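Local coordinates for glycosyl hydrolase, family 31/fibronectin type III domain protein (Clostridium perfringens, PDB 4UAP) that binds N-acetylgalactosamine through a family 32 carbohydrate-binding module, a calcium-containing beta-sandwich that forms part of a larger family 31 glycoside hydrolase, at residues 14-17 with 18-21; 133-136 with 137-141. All blocks are in the same frame, centred on the assembly; numbering follows the deposited sequence.

Both contacts are tight reversals in loops of the beta-sandwich, each partly buried, and their nearest atoms are about 6 Å apart. Contact 1 (residues 14-21) lies between strands 6-9 and 37-38, contact 2 (residues 133-141) between strands 125-133 and 141-149, one from each sheet. The two approach a common element: Leu15 and Leu21 of contact 1 and Leu140 of contact 2 all touch Met37. Their chemistry differs. Contact 1 combines a single backbone bond with apolar and thioether packing, whereas contact 2 is a polar network centred on the side chains of Ser133, Asp136 and Thr139. Each also places a side chain close to the bound sugar.

Contact 1 of 2, residues 14-17 with 18-21; sequences QLQS and GMGL
A type II beta turn from Gln16 to Met19 reverses the chain in the long loop between strands 6-9 and 37-38. It is closed by the backbone bond from Met19 N to Gln16 O, 2.9 Å long. Gly18 takes the third position of the turn with a phi of 82°, the left-handed conformation that a type II turn asks of this residue and that glycine accepts readily.

Within the turn, the side chains of its first and last residues lie against each other. Gln16 CG meets the thioether of Met19, with 3.8 Å to SD, while Met19 CB lies 3.4 Å from Gln16 O, beside the closing bond. With CG of Gln16 anti to the backbone N (chi1 178°), the methylene lies against SD; the bend at chi2 (62°) then leads the amide away from the sulfur. That amide is used outside the turn, Gln16 OE1 accepting from Trp41 N. The end of Met19 leads away from 14-17 and is buried against Asp38 and against Arg36 and Trp41, two residues of the sugar pocket.

On either side of the turn, Leu15 and Leu21 meet in apolar contact. Leu15 CD1 lies against the Gly20-Leu21 backbone, 3.7 Å from Gly20 CA, and reaches Leu21 CD2 at 3.9 Å. Both leucines also pack on Phe55 of strand 55-61 and on Met37, which ties the base of the loop to the sandwich.

The contact thus divides by chemistry: the two leucines pack on the sandwich, while the turn's polar groups bond to Trp41 and to Asp38 of strand 37-38. Because Gln16 binds the backbone of Trp41 and Met19 covers part of its side chain, the turn probably acts as a second shell that steadies one wall of the N-acetylgalactosamine site.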
ATOM      1  N   GLN A  14     -10.139  -7.792  -5.902  1.00 10.12           N
ATOM      2  CA  GLN A  14      -9.548  -6.816  -6.832  1.00  9.81           C
ATOM      3  C   GLN A  14      -8.147  -7.198  -7.299  1.00 11.62           C
ATOM      4  O   GLN A  14      -7.584  -6.553  -8.181  1.00 10.19           O
ATOM      5  CB  GLN A  14      -9.461  -5.432  -6.191  1.00  6.76           C
ATOM      6  CG  GLN A  14     -10.759  -4.895  -5.659  1.00  8.66           C
ATOM      7  CD  GLN A  14     -11.787  -4.735  -6.737  1.00 14.02           C
ATOM      8  OE1 GLN A  14     -11.670  -3.867  -7.600  1.00 15.17           O
ATOM      9  NE2 GLN A  14     -12.806  -5.577  -6.703  1.00 19.49           N
ATOM     10  N   LEU A  15      -7.588  -8.238  -6.697  1.00  9.07           N
ATOM     11  CA  LEU A  15      -6.158  -8.477  -6.782  1.00  6.42           C
ATOM     12  C   LEU A  15      -5.826  -9.690  -7.614  1.00 11.75           C
ATOM     13  O   LEU A  15      -6.622 -10.624  -7.723  1.00  8.53           O
ATOM     14  CB  LEU A  15      -5.564  -8.648  -5.379  1.00  8.34           C
ATOM     15  CG  LEU A  15      -5.844  -7.485  -4.430  1.00  9.09           C
ATOM     16  CD1 LEU A  15      -5.198  -7.750  -3.059  1.00 10.71           C
ATOM     17  CD2 LEU A  15      -5.360  -6.182  -5.044  1.00  6.23           C
ATOM     18  N   GLN A  16      -4.631  -9.672  -8.189  1.00  6.47           N
ATOM     19  CA  GLN A  16      -4.159 -10.771  -9.015  1.00  8.80           C
ATOM     20  C   GLN A  16      -3.873 -11.990  -8.153  1.00 12.68           C
ATOM     21  O   GLN A  16      -3.300 -11.875  -7.065  1.00  9.10           O
ATOM     22  CB  GLN A  16      -2.898 -10.362  -9.784  1.00  7.23           C
ATOM     23  CG  GLN A  16      -2.293 -11.478 -10.638  1.00  8.79           C
ATOM     24  CD  GLN A  16      -3.240 -11.962 -11.717  1.00 11.15           C
ATOM     25  OE1 GLN A  16      -4.105 -11.215 -12.190  1.00  9.80           O
ATOM     26  NE2 GLN A  16      -3.090 -13.222 -12.108  1.00 11.49           N
ATOM     27  N   SER A  17      -4.264 -13.161  -8.648  1.00 11.74           N
ATOM     28  CA  SER A  17      -4.037 -14.412  -7.928  1.00 14.38           C
ATOM     29  C   SER A  17      -2.575 -14.573  -7.515  1.00 14.68           C
ATOM     30  O   SER A  17      -1.673 -14.411  -8.330  1.00 10.51           O
ATOM     31  CB  SER A  17      -4.472 -15.598  -8.798  1.00 21.81           C
ATOM     32  OG  SER A  17      -4.252 -16.825  -8.128  1.00 30.28           O
ATOM     33  N   GLY A  18      -2.332 -14.899  -6.250  1.00 13.62           N
ATOM     34  CA  GLY A  18      -0.967 -15.096  -5.791  1.00 14.52           C
ATOM     35  C   GLY A  18      -0.242 -13.807  -5.443  1.00 12.68           C
ATOM     36  O   GLY A  18       0.897 -13.834  -4.985  1.00 14.12           O
ATOM     37  N   MET A  19      -0.918 -12.681  -5.649  1.00 11.30           N
ATOM     38  CA  MET A  19      -0.350 -11.355  -5.425  1.00  8.90           C
ATOM     39  C   MET A  19      -1.302 -10.544  -4.550  1.00  8.78           C
ATOM     40  O   MET A  19      -1.635  -9.401  -4.862  1.00  7.69           O
ATOM     41  CB  MET A  19      -0.092 -10.646  -6.770  1.00  7.29           C
ATOM     42  CG  MET A  19       0.679 -11.513  -7.784  1.00  9.31           C
ATOM     43  SD  MET A  19       1.141 -10.678  -9.339  1.00  4.18           S
ATOM     44  CE  MET A  19       2.477  -9.655  -8.766  1.00  9.58           C
ATOM     45  N   GLY A  20      -1.742 -11.149  -3.448  1.00 12.42           N
ATOM     46  CA  GLY A  20      -2.752 -10.541  -2.598  1.00  9.77           C
ATOM     47  C   GLY A  20      -2.205  -9.679  -1.470  1.00  9.14           C
ATOM     48  O   GLY A  20      -1.027  -9.329  -1.454  1.00  7.95           O
ATOM     49  N   LEU A  21      -3.078  -9.348  -0.523  1.00  8.63           N
ATOM     50  CA  LEU A  21      -2.762  -8.434   0.577  1.00 10.67           C
ATOM     51  C   LEU A  21      -1.553  -8.866   1.399  1.00  8.52           C
ATOM     52  O   LEU A  21      -0.821  -8.035   1.916  1.00  9.24           O
ATOM     53  CB  LEU A  21      -3.983  -8.296   1.500  1.00  9.70           C
ATOM     54  CG  LEU A  21      -5.212  -7.637   0.862  1.00 12.07           C
ATOM     55  CD1 LEU A  21      -6.434  -7.722   1.784  1.00 14.41           C
ATOM     56  CD2 LEU A  21      -4.904  -6.205   0.514  1.00  6.76           C
TER

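Contact 2 of 2, residues 133-136 with 137-141; sequences SHKD and KNTLA
Asp136 and Thr139 begin and end a type I beta turn in the loop joining strands 125-133 and 141-149, and their side chains bind each other across it. One carboxylate oxygen does the work. Asp136 OD1 accepts from Thr139 OG1 at 2.8 Å, met 38° out of the carboxylate plane, and also from Asn138 N at 2.8 Å, on its anti side; the second bond makes an Asx turn. Chi1 of Asp136, 57°, folds the carboxylate back over its own turn, within range of both donors. Asp136 O is used as well, as the acceptor of Thr139 N.

Thr139 OG1 is doubly engaged: its proton goes to Asp136, and it accepts from a water at 2.6 Å. Lys135 NZ donates to the same water at 2.7 Å. The lysine reaches it fully extended, its CD crossing the threonine, 3.6 Å from OG1.

Just upstream, Ser133 OG accepts from Lys135 N at 3.2 Å, nearly straight at 163°, which makes an ST turn. Ser133 OG lies 2.9 Å from Thr139 O and equally near Asp136 O, where Ser133 approaches Leu140. The amide of Asn138 is tied to a different loop, ND2 donating to Gly51 O.

OD1 of Asp136 is pinned by two donors, which restricts rotation of the carboxylate and probably stabilises it as the anion, with the Lys135 ammonium linked through water and threonine. The lysine side chain comes within about 4 Å of the bound sugar, and Thr139 touches Ala85 of the pocket; the network is consistent with a role in ordering the loop beside the ligand.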
ATOM      1  N   SER A 133      -2.571   5.184 -10.326  1.00  9.35           N
ATOM      2  CA  SER A 133      -1.301   4.574 -10.711  1.00  8.63           C
ATOM      3  C   SER A 133      -0.726   5.341 -11.906  1.00 12.14           C
ATOM      4  O   SER A 133      -1.349   6.273 -12.405  1.00 10.54           O
ATOM      5  CB  SER A 133      -1.483   3.105 -11.071  1.00  9.83           C
ATOM      6  OG  SER A 133      -2.076   2.985 -12.353  1.00 11.41           O
ATOM      7  N   HIS A 134       0.458   4.950 -12.362  1.00  9.50           N
ATOM      8  CA  HIS A 134       1.062   5.591 -13.526  1.00 11.75           C
ATOM      9  C   HIS A 134       0.532   5.068 -14.848  1.00 15.64           C
ATOM     10  O   HIS A 134       1.028   5.453 -15.905  1.00 14.30           O
ATOM     11  CB  HIS A 134       2.581   5.430 -13.487  1.00 10.00           C
ATOM     12  CG  HIS A 134       3.235   6.306 -12.471  1.00 10.95           C
ATOM     13  ND1 HIS A 134       3.461   5.898 -11.175  1.00 14.66           N
ATOM     14  CD2 HIS A 134       3.661   7.591 -12.543  1.00 13.90           C
ATOM     15  CE1 HIS A 134       4.020   6.885 -10.495  1.00  9.27           C
ATOM     16  NE2 HIS A 134       4.153   7.921 -11.303  1.00 17.86           N
ATOM     17  N   LYS A 135      -0.470   4.198 -14.803  1.00 10.42           N
ATOM     18  CA  LYS A 135      -0.968   3.586 -16.037  1.00 14.37           C
ATOM     19  C   LYS A 135      -2.434   3.897 -16.234  1.00 14.44           C
ATOM     20  O   LYS A 135      -2.793   4.652 -17.130  1.00 17.01           O
ATOM     21  CB  LYS A 135      -0.741   2.070 -16.026  1.00 11.72           C
ATOM     22  CG  LYS A 135      -0.983   1.393 -17.370  1.00 14.55           C
ATOM     23  CD  LYS A 135      -0.758  -0.098 -17.247  1.00 17.40           C
ATOM     24  CE  LYS A 135      -1.065  -0.820 -18.558  1.00 22.85           C
ATOM     25  NZ  LYS A 135      -0.786  -2.286 -18.425  1.00 26.84           N
ATOM     26  N   ASP A 136      -3.279   3.317 -15.386  1.00 11.55           N
ATOM     27  CA  ASP A 136      -4.721   3.527 -15.475  1.00 12.22           C
ATOM     28  C   ASP A 136      -5.391   3.026 -14.205  1.00 15.44           C
ATOM     29  O   ASP A 136      -4.737   2.437 -13.345  1.00 10.41           O
ATOM     30  CB  ASP A 136      -5.318   2.821 -16.700  1.00 13.05           C
ATOM     31  CG  ASP A 136      -5.035   1.313 -16.723  1.00 20.41           C
ATOM     32  OD1 ASP A 136      -5.296   0.611 -15.715  1.00 15.29           O
ATOM     33  OD2 ASP A 136      -4.550   0.820 -17.768  1.00 19.77           O
ATOM     34  N   LYS A 137      -6.700   3.236 -14.104  1.00 10.28           N
ATOM     35  CA  LYS A 137      -7.415   2.937 -12.868  1.00 15.92           C
ATOM     36  C   LYS A 137      -7.615   1.437 -12.644  1.00 12.89           C
ATOM     37  O   LYS A 137      -8.162   1.035 -11.621  1.00 13.31           O
ATOM     38  CB  LYS A 137      -8.771   3.651 -12.856  1.00 13.96           C
ATOM     39  CG  LYS A 137      -9.807   3.019 -13.788  1.00 28.37           C
ATOM     40  CD  LYS A 137     -11.215   3.566 -13.504  1.00 33.71           C
ATOM     41  CE  LYS A 137     -12.292   2.745 -14.207  1.00 41.26           C
ATOM     42  NZ  LYS A 137     -12.136   2.745 -15.694  1.00 45.29           N
ATOM     43  N   ASN A 138      -7.185   0.605 -13.590  1.00 11.74           N
ATOM     44  CA  ASN A 138      -7.283  -0.843 -13.392  1.00 10.42           C
ATOM     45  C   ASN A 138      -5.930  -1.485 -13.107  1.00 10.29           C
ATOM     46  O   ASN A 138      -5.791  -2.706 -13.192  1.00 11.06           O
ATOM     47  CB  ASN A 138      -7.915  -1.525 -14.611  1.00 14.14           C
ATOM     48  CG  ASN A 138      -9.308  -1.011 -14.916  1.00 18.78           C
ATOM     49  OD1 ASN A 138      -9.567  -0.545 -16.014  1.00 19.68           O
ATOM     50  ND2 ASN A 138     -10.213  -1.098 -13.939  1.00 15.03           N
ATOM     51  N   THR A 139      -4.943  -0.670 -12.747  1.00  6.18           N
ATOM     52  CA  THR A 139      -3.586  -1.164 -12.570  1.00  6.04           C
ATOM     53  C   THR A 139      -2.946  -0.594 -11.302  1.00  8.94           C
ATOM     54  O   THR A 139      -3.081   0.594 -11.008  1.00  9.97           O
ATOM     55  CB  THR A 139      -2.709  -0.810 -13.806  1.00  9.30           C
ATOM     56  OG1 THR A 139      -3.357  -1.273 -15.003  1.00 13.38           O
ATOM     57  CG2 THR A 139      -1.327  -1.442 -13.705  1.00 10.50           C
ATOM     58  N   LEU A 140      -2.246  -1.442 -10.558  1.00  6.76           N
ATOM     59  CA  LEU A 140      -1.567  -1.020  -9.336  1.00  5.78           C
ATOM     60  C   LEU A 140      -0.597  -2.096  -8.889  1.00  7.89           C
ATOM     61  O   LEU A 140      -0.959  -3.273  -8.847  1.00  7.48           O
ATOM     62  CB  LEU A 140      -2.579  -0.750  -8.209  1.00  6.54           C
ATOM     63  CG  LEU A 140      -1.950  -0.328  -6.877  1.00  9.46           C
ATOM     64  CD1 LEU A 140      -1.349   1.078  -6.994  1.00  7.08           C
ATOM     65  CD2 LEU A 140      -2.957  -0.407  -5.749  1.00  9.73           C
ATOM     66  N   ALA A 141       0.622  -1.693  -8.542  1.00  4.61           N
ATOM     67  CA  ALA A 141       1.605  -2.614  -7.990  1.00  5.54           C
ATOM     68  C   ALA A 141       2.279  -1.976  -6.789  1.00  7.46           C
ATOM     69  O   ALA A 141       2.796  -0.864  -6.875  1.00  9.05           O
ATOM     70  CB  ALA A 141       2.647  -3.002  -9.046  1.00  5.97           C
TER
HETATM   71  O   HOH W   1      -2.818  -3.107 -16.821  1.00 22.42           O